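Local structure of putative secreted protein (Pseudomonas aeruginosa, 3NPD) at residues 27-35 with 46-57; 83-92 with 103-112. The protein is of unknown function but is probably a secreted, quorum-sensing-regulated virulence factor of a family found only in Pseudomonas. All coordinates share one frame; numbering follows the deposited sequence. Where two conformers were deposited one is given.

In the fold
Contacts 1 and 2 lie in the two beta hairpins of one mixed sheet, and their centres are about 20 Å apart on opposite sides of the chain's centre. Along the chain they come in series: contact 1 pairs strand 32-40 with strand 43-50, helices 52-60, 62-74 and 77-83 follow, and contact 2 then pairs strand 88-95 with strand 101-107. Strands 43-50 and 88-95 run parallel as neighbours and join the hairpins, with Asn46 N 2.9 Å from Thr90 O and Leu48 packed on Tyr91. The sheet is thus continuous from one contact to the other, and the disulfide of Cys112 to Cys74 ties the far end to helix 62-74.

Contact 1: 27-35 with 46-57; sequences AINEDILDQ and NHLSVRASHAER. With SO4 (sulfate ion), chain B.
Ile32 to Gln35 pair with His47 to Val50 as the open end of an antiparallel beta hairpin, and the chain then turns into helix 52-60. The tight part is the strand core. Leu33 N donates to Ser49 O and Ser49 N to Leu33 O, each at 3.0 Å, and Arg51 N to Asp31 O and Gln35 N to His47 O carry the pairing on at the two ends. On the face of Ile32, Asp34 and Leu48, the CG2 branch of Ile32 meets Leu48 CD2 at 3.6 Å. CG1 of Ile32 lies beside the backbone N (chi1 -63°), which carries CD1 toward the helix, 3.7 Å from His54 CD2. The Asp34 and Asn46 side chains cross at about a right angle, their flat ends turned 60° against each other: Asn46 ND2 donates in its own amide plane and reaches Asp34 OD1 from above the carboxylate at 2.9 Å. OD1 also accepts from Gly36 N, while ND2 also donates to Gly36 O.

Past the backbone bond of Asp31 the contact turns wetter: the Asp31 carboxylate makes only a long salt bridge to Arg57, and a water links Asp31 OD2 to Arg57 NH1. The Asn29 side chain forms an Asx turn to Asp31 N, which shapes the loop before the strand. The extended Arg51 chain passes Glu30 O and makes a cation-pi contact with Tyr96. Its tip leaves the strands for a sulfate, probably from the crystallisation liquor: Arg51 NH1 donates to sulfate O4 at 2.8 Å, and Ala52 N, in the first turn of the helix, donates to sulfate O1 at 3.0 Å.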
loop_
_atom_site.group_PDB
_atom_site.type_symbol
_atom_site.label_atom_id
_atom_site.label_comp_id
_atom_site.label_asym_id
_atom_site.label_seq_id
_atom_site.Cartn_x
_atom_site.Cartn_y
_atom_site.Cartn_z
ATOM N N ALA A 27 -9.844 2.910 -11.601
ATOM C CA ALA A 27 -8.718 3.611 -12.187
ATOM C C ALA A 27 -8.356 4.825 -11.331
ATOM O O ALA A 27 -9.235 5.656 -10.979
ATOM C CB ALA A 27 -9.013 4.010 -13.632
ATOM N N ILE A 28 -7.070 4.901 -10.982
ATOM C CA ILE A 28 -6.457 6.098 -10.377
ATOM C C ILE A 28 -6.209 7.094 -11.513
ATOM O O ILE A 28 -6.450 8.282 -11.386
ATOM C CB ILE A 28 -5.128 5.766 -9.638
ATOM C CG1 ILE A 28 -5.379 4.934 -8.359
ATOM C CG2 ILE A 28 -4.318 7.042 -9.266
ATOM C CD1 ILE A 28 -6.425 5.509 -7.365
ATOM N N ASN A 29 -5.651 6.584 -12.590
ATOM C CA ASN A 29 -5.467 7.298 -13.854
ATOM C C ASN A 29 -5.464 6.274 -15.007
ATOM O O ASN A 29 -5.766 5.103 -14.789
ATOM C CB ASN A 29 -4.213 8.172 -13.746
ATOM C CG ASN A 29 -2.944 7.391 -13.489
ATOM O OD1 ASN A 29 -2.772 6.288 -13.975
ATOM N ND2 ASN A 29 -2.022 7.999 -12.775
ATOM N N GLU A 30 -5.112 6.703 -16.213
ATOM C CA GLU A 30 -5.044 5.856 -17.388
ATOM C C GLU A 30 -4.096 4.644 -17.248
ATOM O O GLU A 30 -4.286 3.653 -17.950
ATOM C CB GLU A 30 -4.573 6.685 -18.615
ATOM C CG GLU A 30 -5.565 7.759 -19.113
ATOM C CD GLU A 30 -6.849 7.221 -19.753
ATOM O OE1 GLU A 30 -6.946 5.995 -20.005
ATOM O OE2 GLU A 30 -7.767 8.051 -20.016
ATOM N N ASP A 31 -3.081 4.776 -16.401
ATOM C CA ASP A 31 -2.043 3.744 -16.233
ATOM C C ASP A 31 -2.160 2.896 -14.979
ATOM O O ASP A 31 -1.627 1.793 -14.981
ATOM C CB ASP A 31 -0.666 4.368 -16.237
ATOM C CG ASP A 31 -0.318 5.026 -17.556
ATOM O OD1 ASP A 31 -0.570 4.421 -18.620
ATOM O OD2 ASP A 31 0.266 6.117 -17.464
ATOM N N ILE A 32 -2.854 3.377 -13.948
ATOM C CA ILE A 32 -2.845 2.711 -12.650
ATOM C C ILE A 32 -4.257 2.339 -12.213
ATOM O O ILE A 32 -5.125 3.208 -12.134
ATOM C CB ILE A 32 -2.173 3.589 -11.583
ATOM C CG1 ILE A 32 -0.698 3.855 -11.911
ATOM C CG2 ILE A 32 -2.223 2.935 -10.216
ATOM C CD1 ILE A 32 -0.122 4.983 -11.125
ATOM N N LEU A 33 -4.451 1.058 -11.870
ATOM C CA LEU A 33 -5.681 0.557 -11.236
ATOM C C LEU A 33 -5.422 0.340 -9.756
ATOM O O LEU A 33 -4.467 -0.347 -9.372
ATOM C CB LEU A 33 -6.204 -0.774 -11.818
ATOM C CG LEU A 33 -6.899 -0.925 -13.138
ATOM C CD1 LEU A 33 -7.259 -2.392 -13.303
ATOM C CD2 LEU A 33 -8.154 -0.031 -13.178
ATOM N N ASP A 34 -6.267 0.943 -8.945
ATOM C CA ASP A 34 -6.317 0.636 -7.521
ATOM C C ASP A 34 -7.102 -0.696 -7.378
ATOM O O ASP A 34 -8.324 -0.751 -7.607
ATOM C CB ASP A 34 -6.986 1.785 -6.771
ATOM C CG ASP A 34 -7.026 1.579 -5.257
ATOM O OD1 ASP A 34 -6.682 0.490 -4.723
ATOM O OD2 ASP A 34 -7.457 2.546 -4.599
ATOM N N GLN A 35 -6.426 -1.743 -6.944
ATOM C CA GLN A 35 -7.026 -3.093 -6.823
ATOM C C GLN A 35 -7.485 -3.415 -5.419
ATOM O O GLN A 35 -7.908 -4.535 -5.167
ATOM C CB GLN A 35 -6.063 -4.165 -7.318
ATOM C CG GLN A 35 -5.555 -3.913 -8.708
ATOM C CD GLN A 35 -4.498 -4.904 -9.091
ATOM O OE1 GLN A 35 -3.532 -5.092 -8.367
ATOM N NE2 GLN A 35 -4.644 -5.499 -10.225
ATOM N N ASN A 46 -1.961 -2.093 -0.151
ATOM C CA ASN A 46 -2.755 -1.585 -1.241
ATOM C C ASN A 46 -2.089 -2.184 -2.464
ATOM O O ASN A 46 -0.884 -1.959 -2.719
ATOM C CB ASN A 46 -2.693 -0.035 -1.242
ATOM C CG ASN A 46 -3.659 0.651 -2.202
ATOM O OD1 ASN A 46 -3.558 1.869 -2.373
ATOM N ND2 ASN A 46 -4.559 -0.096 -2.856
ATOM N N HIS A 47 -2.847 -2.954 -3.226
ATOM C CA HIS A 47 -2.372 -3.547 -4.449
ATOM C C HIS A 47 -2.799 -2.642 -5.591
ATOM O O HIS A 47 -3.967 -2.277 -5.674
ATOM C CB HIS A 47 -3.040 -4.907 -4.644
ATOM C CG HIS A 47 -2.802 -5.874 -3.504
ATOM N ND1 HIS A 47 -1.777 -6.798 -3.485
ATOM C CD2 HIS A 47 -3.489 -6.059 -2.358
ATOM C CE1 HIS A 47 -1.834 -7.496 -2.363
ATOM N NE2 HIS A 47 -2.862 -7.068 -1.660
ATOM N N LEU A 48 -1.861 -2.329 -6.495
ATOM C CA LEU A 48 -2.142 -1.537 -7.669
ATOM C C LEU A 48 -1.476 -2.191 -8.891
ATOM O O LEU A 48 -0.382 -2.795 -8.754
ATOM C CB LEU A 48 -1.675 -0.111 -7.497
ATOM C CG LEU A 48 -2.310 0.685 -6.328
ATOM C CD1 LEU A 48 -1.321 0.722 -5.136
ATOM C CD2 LEU A 48 -2.763 2.083 -6.789
ATOM N N SER A 49 -2.142 -2.119 -10.051
ATOM C CA SER A 49 -1.536 -2.573 -11.320
ATOM C C SER A 49 -1.139 -1.322 -12.091
ATOM O O SER A 49 -1.804 -0.278 -11.986
ATOM C CB SER A 49 -2.448 -3.454 -12.178
ATOM O OG SER A 49 -3.596 -2.794 -12.596
ATOM N N VAL A 50 -0.090 -1.459 -12.884
ATOM C CA VAL A 50 0.522 -0.344 -13.628
ATOM C C VAL A 50 0.764 -0.826 -15.033
ATOM O O VAL A 50 1.374 -1.876 -15.227
ATOM C CB VAL A 50 1.885 0.092 -13.048
ATOM C CG1 VAL A 50 2.353 1.399 -13.726
ATOM C CG2 VAL A 50 1.783 0.300 -11.610
ATOM N N ARG A 51 0.357 -0.029 -16.016
ATOM C CA ARG A 51 0.683 -0.327 -17.408
ATOM C C ARG A 51 2.182 -0.199 -17.673
ATOM O O ARG A 51 2.907 0.479 -16.945
ATOM C CB ARG A 51 -0.174 0.484 -18.357
ATOM C CG ARG A 51 -1.641 -0.002 -18.231
ATOM C CD ARG A 51 -2.619 0.757 -19.070
ATOM N NE ARG A 51 -3.988 0.210 -18.886
ATOM C CZ ARG A 51 -4.568 -0.748 -19.630
ATOM N NH1 ARG A 51 -3.914 -1.311 -20.651
ATOM N NH2 ARG A 51 -5.829 -1.137 -19.357
ATOM N N ALA A 52 2.605 -0.908 -18.706
ATOM C CA ALA A 52 4.009 -1.162 -19.027
ATOM C C ALA A 52 4.858 0.086 -19.106
ATOM O O ALA A 52 5.953 0.122 -18.539
ATOM C CB ALA A 52 4.096 -1.965 -20.356
ATOM N N SER A 53 4.374 1.110 -19.805
ATOM C CA SER A 53 5.182 2.334 -19.973
ATOM C C SER A 53 5.387 3.083 -18.666
ATOM O O SER A 53 6.515 3.499 -18.370
ATOM C CB SER A 53 4.633 3.263 -21.063
ATOM O OG SER A 53 4.897 2.708 -22.339
ATOM N N HIS A 54 4.335 3.235 -17.880
ATOM C CA HIS A 54 4.451 3.866 -16.584
ATOM C C HIS A 54 5.269 2.989 -15.608
ATOM O O HIS A 54 5.978 3.510 -14.773
ATOM C CB HIS A 54 3.095 4.163 -15.990
ATOM C CG HIS A 54 3.151 5.054 -14.781
ATOM N ND1 HIS A 54 3.807 6.264 -14.795
ATOM C CD2 HIS A 54 2.671 4.907 -13.530
ATOM C CE1 HIS A 54 3.703 6.838 -13.615
ATOM N NE2 HIS A 54 3.020 6.034 -12.828
ATOM N N ALA A 55 5.148 1.670 -15.713
ATOM C CA ALA A 55 5.949 0.765 -14.883
ATOM C C ALA A 55 7.457 1.043 -15.092
ATOM O O ALA A 55 8.245 1.004 -14.141
ATOM C CB ALA A 55 5.633 -0.718 -15.220
ATOM N N GLU A 56 7.835 1.287 -16.347
ATOM C CA GLU A 56 9.230 1.631 -16.673
ATOM C C GLU A 56 9.658 2.943 -16.055
ATOM O O GLU A 56 10.768 3.043 -15.527
ATOM C CB GLU A 56 9.482 1.611 -18.166
ATOM C CG GLU A 56 9.511 0.194 -18.739
ATOM C CD GLU A 56 10.765 -0.602 -18.318
ATOM O OE1 GLU A 56 10.794 -1.224 -17.231
ATOM O OE2 GLU A 56 11.724 -0.641 -19.122
ATOM N N ARG A 57 8.791 3.955 -16.103
ATOM C CA ARG A 57 9.074 5.237 -15.455
ATOM C C ARG A 57 9.258 5.051 -13.966
ATOM O O ARG A 57 10.176 5.645 -13.370
ATOM C CB ARG A 57 7.958 6.257 -15.704
ATOM C CG ARG A 57 7.792 6.655 -17.155
ATOM C CD ARG A 57 7.086 8.019 -17.324
ATOM N NE ARG A 57 5.700 8.164 -16.822
ATOM C CZ ARG A 57 4.574 7.679 -17.379
ATOM N NH1 ARG A 57 4.584 6.876 -18.436
ATOM N NH2 ARG A 57 3.392 7.966 -16.820
HETATM S S SO4 B . 0.147 -2.216 -21.160
HETATM O O1 SO4 B . 0.544 -2.730 -19.834
HETATM O O2 SO4 B . 0.688 -0.899 -21.532
HETATM O O3 SO4 B . 0.593 -3.166 -22.175
HETATM O O4 SO4 B . -1.322 -2.066 -21.192
HETATM O O HOH W 1 1.808 3.044 -19.230
HETATM O O HOH W 2 -3.132 -0.953 -14.660
HETATM O O HOH W 3 2.049 5.896 -19.527
HETATM O O HOH W 4 -4.924 3.797 -3.726
HETATM O O HOH W 5 -0.787 -5.505 -7.695
#

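Contact 2: 83-92 with 103-112; sequences LARGAILTYS and ATERFDAGSC. With EDO (1,2-ethanediol), chain H.
This is an antiparallel strand pairing at the edge of the sheet, Ile88 to Ser92 against Ala103 to Phe107, closed at one end by a short helix that folds back on Leu83. Two hydrogen-bonded pairs hold it. Leu89 and Phe107 exchange N-H to O bonds, and so do Tyr91 and Glu105, where Tyr91 N meets Glu105 O at 2.8 Å and an almost straight 172°.

The two faces differ. On one, the Tyr91 and Phe107 side chains cross at about a right angle, and Tyr91 CD2 meets Phe107 CE1 at 4.1 Å; Leu69 of helix 62-74 packs on Phe107 and Tyr79 of helix 77-83 on Tyr91. On the other, Thr90 and Arg106 lie side by side, pointing the same way. Thr90 OG1 is 3.4 Å from Arg106 CG, and Thr90 CG2 sits over one face of the guanidinium. Gln43 OE1 on the neighbouring strand 43-50 is shared by Thr90 OG1 and Arg106 NE, which ties the threonine and the arginine to the same acceptor. Beyond Thr90, its CG2 meets that of Thr104, and a water joins Ser92 OG, Thr104 OG1 and Ala103 O.

At the other end, Leu83, in one of its two conformers, packs its CD2 against Cys112 SG, the sulfur bonded to Cys74. One water donates to Leu83 O and Ala87 O and accepts from Ala109 N, bridging the turn to the helix start. Gly86, with positive phi, is the C-prime residue of the Schellman motif ending helix 77-83. On the other segment, Asp108 OD1 accepts from Ser111 N at 3.0 Å while Ser111 OG accepts from Asp108 N, the reciprocal pair that defines a capping box at a helix N-terminus, here where the chain passes from the hairpin into helix 109-112.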
loop_
_atom_site.group_PDB
_atom_site.type_symbol
_atom_site.label_atom_id
_atom_site.label_comp_id
_atom_site.label_asym_id
_atom_site.label_seq_id
_atom_site.Cartn_x
_atom_site.Cartn_y
_atom_site.Cartn_z
ATOM N N LEU A 83 -0.216 3.576 11.675
ATOM C CA LEU A 83 1.223 3.563 11.925
ATOM C C LEU A 83 1.491 3.816 13.419
ATOM O O LEU A 83 2.373 3.174 13.999
ATOM C CB LEU A 83 1.962 4.563 11.012
ATOM C CG LEU A 83 2.381 3.986 9.654
ATOM C CD1 LEU A 83 1.284 3.215 8.958
ATOM C CD2 LEU A 83 2.930 5.090 8.755
ATOM N N ALA A 84 0.667 4.662 14.051
ATOM C CA ALA A 84 0.772 4.950 15.483
ATOM C C ALA A 84 0.427 3.758 16.392
ATOM O O ALA A 84 0.654 3.791 17.587
ATOM C CB ALA A 84 -0.108 6.198 15.858
ATOM N N ARG A 85 -0.139 2.701 15.813
ATOM C CA ARG A 85 -0.497 1.464 16.504
ATOM C C ARG A 85 0.383 0.275 16.115
ATOM O O ARG A 85 0.112 -0.848 16.569
ATOM C CB ARG A 85 -1.992 1.135 16.296
ATOM C CG ARG A 85 -2.903 2.164 17.006
ATOM C CD ARG A 85 -4.379 2.056 16.495
ATOM N NE ARG A 85 -5.238 2.893 17.338
ATOM C CZ ARG A 85 -5.309 4.229 17.310
ATOM N NH1 ARG A 85 -4.561 4.939 16.454
ATOM N NH2 ARG A 85 -6.132 4.877 18.155
ATOM N N GLY A 86 1.442 0.530 15.320
ATOM C CA GLY A 86 2.426 -0.489 14.985
ATOM C C GLY A 86 2.226 -1.074 13.614
ATOM O O GLY A 86 2.917 -2.034 13.282
ATOM N N ALA A 87 1.328 -0.494 12.809
ATOM C CA ALA A 87 1.075 -1.042 11.442
ATOM C C ALA A 87 2.151 -0.568 10.443
ATOM O O ALA A 87 2.901 0.372 10.705
ATOM C CB ALA A 87 -0.328 -0.693 10.891
ATOM N N ILE A 88 2.206 -1.293 9.328
ATOM C CA ILE A 88 3.014 -0.926 8.178
ATOM C C ILE A 88 2.036 -0.742 7.031
ATOM O O ILE A 88 1.102 -1.565 6.861
ATOM C CB ILE A 88 4.022 -2.040 7.842
ATOM C CG1 ILE A 88 5.094 -2.099 8.911
ATOM C CG2 ILE A 88 4.670 -1.815 6.437
ATOM C CD1 ILE A 88 5.927 -3.425 8.855
ATOM N N LEU A 89 2.189 0.368 6.309
ATOM C CA LEU A 89 1.475 0.617 5.054
ATOM C C LEU A 89 2.387 0.121 3.934
ATOM O O LEU A 89 3.504 0.576 3.793
ATOM C CB LEU A 89 1.075 2.101 4.883
ATOM C CG LEU A 89 -0.412 2.400 5.023
ATOM C CD1 LEU A 89 -1.294 1.660 3.953
ATOM C CD2 LEU A 89 -0.788 2.087 6.498
ATOM N N THR A 90 1.869 -0.771 3.102
ATOM C CA THR A 90 2.621 -1.349 1.998
ATOM C C THR A 90 1.912 -1.063 0.682
ATOM O O THR A 90 0.717 -1.334 0.571
ATOM C CB THR A 90 2.752 -2.863 2.163
ATOM O OG1 THR A 90 3.476 -3.094 3.369
ATOM C CG2 THR A 90 3.493 -3.522 0.938
ATOM N N TYR A 91 2.651 -0.566 -0.303
ATOM C CA TYR A 91 2.159 -0.397 -1.673
ATOM C C TYR A 91 2.817 -1.452 -2.507
ATOM O O TYR A 91 4.046 -1.491 -2.611
ATOM C CB TYR A 91 2.492 0.980 -2.252
ATOM C CG TYR A 91 1.637 1.971 -1.612
ATOM C CD1 TYR A 91 0.354 2.216 -2.124
ATOM C CD2 TYR A 91 2.007 2.569 -0.424
ATOM C CE1 TYR A 91 -0.525 3.054 -1.493
ATOM C CE2 TYR A 91 1.139 3.441 0.220
ATOM C CZ TYR A 91 -0.128 3.693 -0.332
ATOM O OH TYR A 91 -1.012 4.558 0.270
ATOM N N SER A 92 2.005 -2.304 -3.135
ATOM C CA SER A 92 2.482 -3.352 -4.032
ATOM C C SER A 92 1.975 -3.067 -5.426
ATOM O O SER A 92 0.786 -3.229 -5.724
ATOM C CB SER A 92 2.060 -4.742 -3.520
ATOM O OG SER A 92 2.372 -5.750 -4.461
ATOM N N ALA A 103 7.109 -2.308 -8.210
ATOM C CA ALA A 103 7.669 -1.692 -7.027
ATOM C C ALA A 103 6.921 -2.140 -5.796
ATOM O O ALA A 103 5.740 -2.372 -5.849
ATOM C CB ALA A 103 7.636 -0.165 -7.109
ATOM N N THR A 104 7.617 -2.220 -4.677
ATOM C CA THR A 104 7.001 -2.544 -3.396
ATOM C C THR A 104 7.590 -1.579 -2.363
ATOM O O THR A 104 8.798 -1.596 -2.114
ATOM C CB THR A 104 7.174 -4.019 -2.987
ATOM O OG1 THR A 104 6.852 -4.867 -4.104
ATOM C CG2 THR A 104 6.206 -4.368 -1.837
ATOM N N GLU A 105 6.731 -0.786 -1.746
ATOM C CA GLU A 105 7.218 0.277 -0.842
ATOM C C GLU A 105 6.451 0.184 0.484
ATOM O O GLU A 105 5.210 0.260 0.508
ATOM C CB GLU A 105 7.013 1.666 -1.479
ATOM C CG GLU A 105 7.901 1.893 -2.714
ATOM C CD GLU A 105 9.422 1.731 -2.466
ATOM O OE1 GLU A 105 9.889 1.971 -1.336
ATOM O OE2 GLU A 105 10.184 1.437 -3.434
ATOM N N ARG A 106 7.202 -0.019 1.574
ATOM C CA ARG A 106 6.645 -0.131 2.913
ATOM C C ARG A 106 7.014 1.070 3.760
ATOM O O ARG A 106 8.171 1.584 3.730
ATOM C CB ARG A 106 7.185 -1.358 3.619
ATOM C CG ARG A 106 6.843 -2.614 2.872
ATOM C CD ARG A 106 7.336 -3.901 3.552
ATOM N NE ARG A 106 6.847 -5.031 2.754
ATOM C CZ ARG A 106 7.385 -5.490 1.621
ATOM N NH1 ARG A 106 8.461 -4.948 1.108
ATOM N NH2 ARG A 106 6.792 -6.475 0.944
ATOM N N PHE A 107 6.065 1.450 4.615
ATOM C CA PHE A 107 6.215 2.590 5.499
ATOM C C PHE A 107 5.744 2.251 6.891
ATOM O O PHE A 107 4.642 1.720 7.047
ATOM C CB PHE A 107 5.399 3.795 4.997
ATOM C CG PHE A 107 5.752 4.216 3.603
ATOM C CD1 PHE A 107 5.131 3.582 2.471
ATOM C CD2 PHE A 107 6.746 5.168 3.373
ATOM C CE1 PHE A 107 5.501 3.948 1.171
ATOM C CE2 PHE A 107 7.114 5.525 2.031
ATOM C CZ PHE A 107 6.500 4.914 0.950
ATOM N N ASP A 108 6.526 2.626 7.914
ATOM C CA ASP A 108 6.114 2.509 9.330
ATOM C C ASP A 108 6.220 3.884 9.979
ATOM O O ASP A 108 6.536 4.878 9.286
ATOM C CB ASP A 108 6.844 1.378 10.086
ATOM C CG ASP A 108 8.355 1.614 10.293
ATOM O OD1 ASP A 108 8.909 2.658 9.939
ATOM O OD2 ASP A 108 8.996 0.672 10.822
ATOM N N ALA A 109 5.905 3.976 11.269
ATOM C CA ALA A 109 6.037 5.234 11.995
ATOM C C ALA A 109 7.418 5.880 11.798
ATOM O O ALA A 109 7.492 7.083 11.545
ATOM C CB ALA A 109 5.707 5.062 13.530
ATOM N N GLY A 110 8.475 5.054 11.864
ATOM C CA GLY A 110 9.855 5.474 11.624
ATOM C C GLY A 110 10.032 6.156 10.279
ATOM O O GLY A 110 10.668 7.246 10.183
ATOM N N SER A 111 9.477 5.552 9.231
ATOM C CA SER A 111 9.523 6.140 7.876
ATOM C C SER A 111 8.985 7.568 7.844
ATOM O O SER A 111 9.561 8.458 7.216
ATOM C CB SER A 111 8.703 5.306 6.873
ATOM O OG SER A 111 9.037 3.934 6.909
ATOM N N CYS A 112 7.902 7.799 8.564
ATOM C CA CYS A 112 7.246 9.103 8.543
ATOM C C CYS A 112 8.026 10.190 9.271
ATOM O O CYS A 112 8.004 11.364 8.848
ATOM C CB CYS A 112 5.776 8.975 8.964
ATOM S SG CYS A 112 4.887 8.035 7.740
HETATM C C1 EDO H . 12.703 5.546 5.724
HETATM O O1 EDO H . 11.583 5.622 4.821
HETATM C C2 EDO H . 12.967 4.112 6.094
HETATM O O2 EDO H . 11.830 3.585 6.797
HETATM O O HOH W 6 4.313 1.784 12.595
HETATM O O HOH W 7 4.888 -5.344 -5.822
#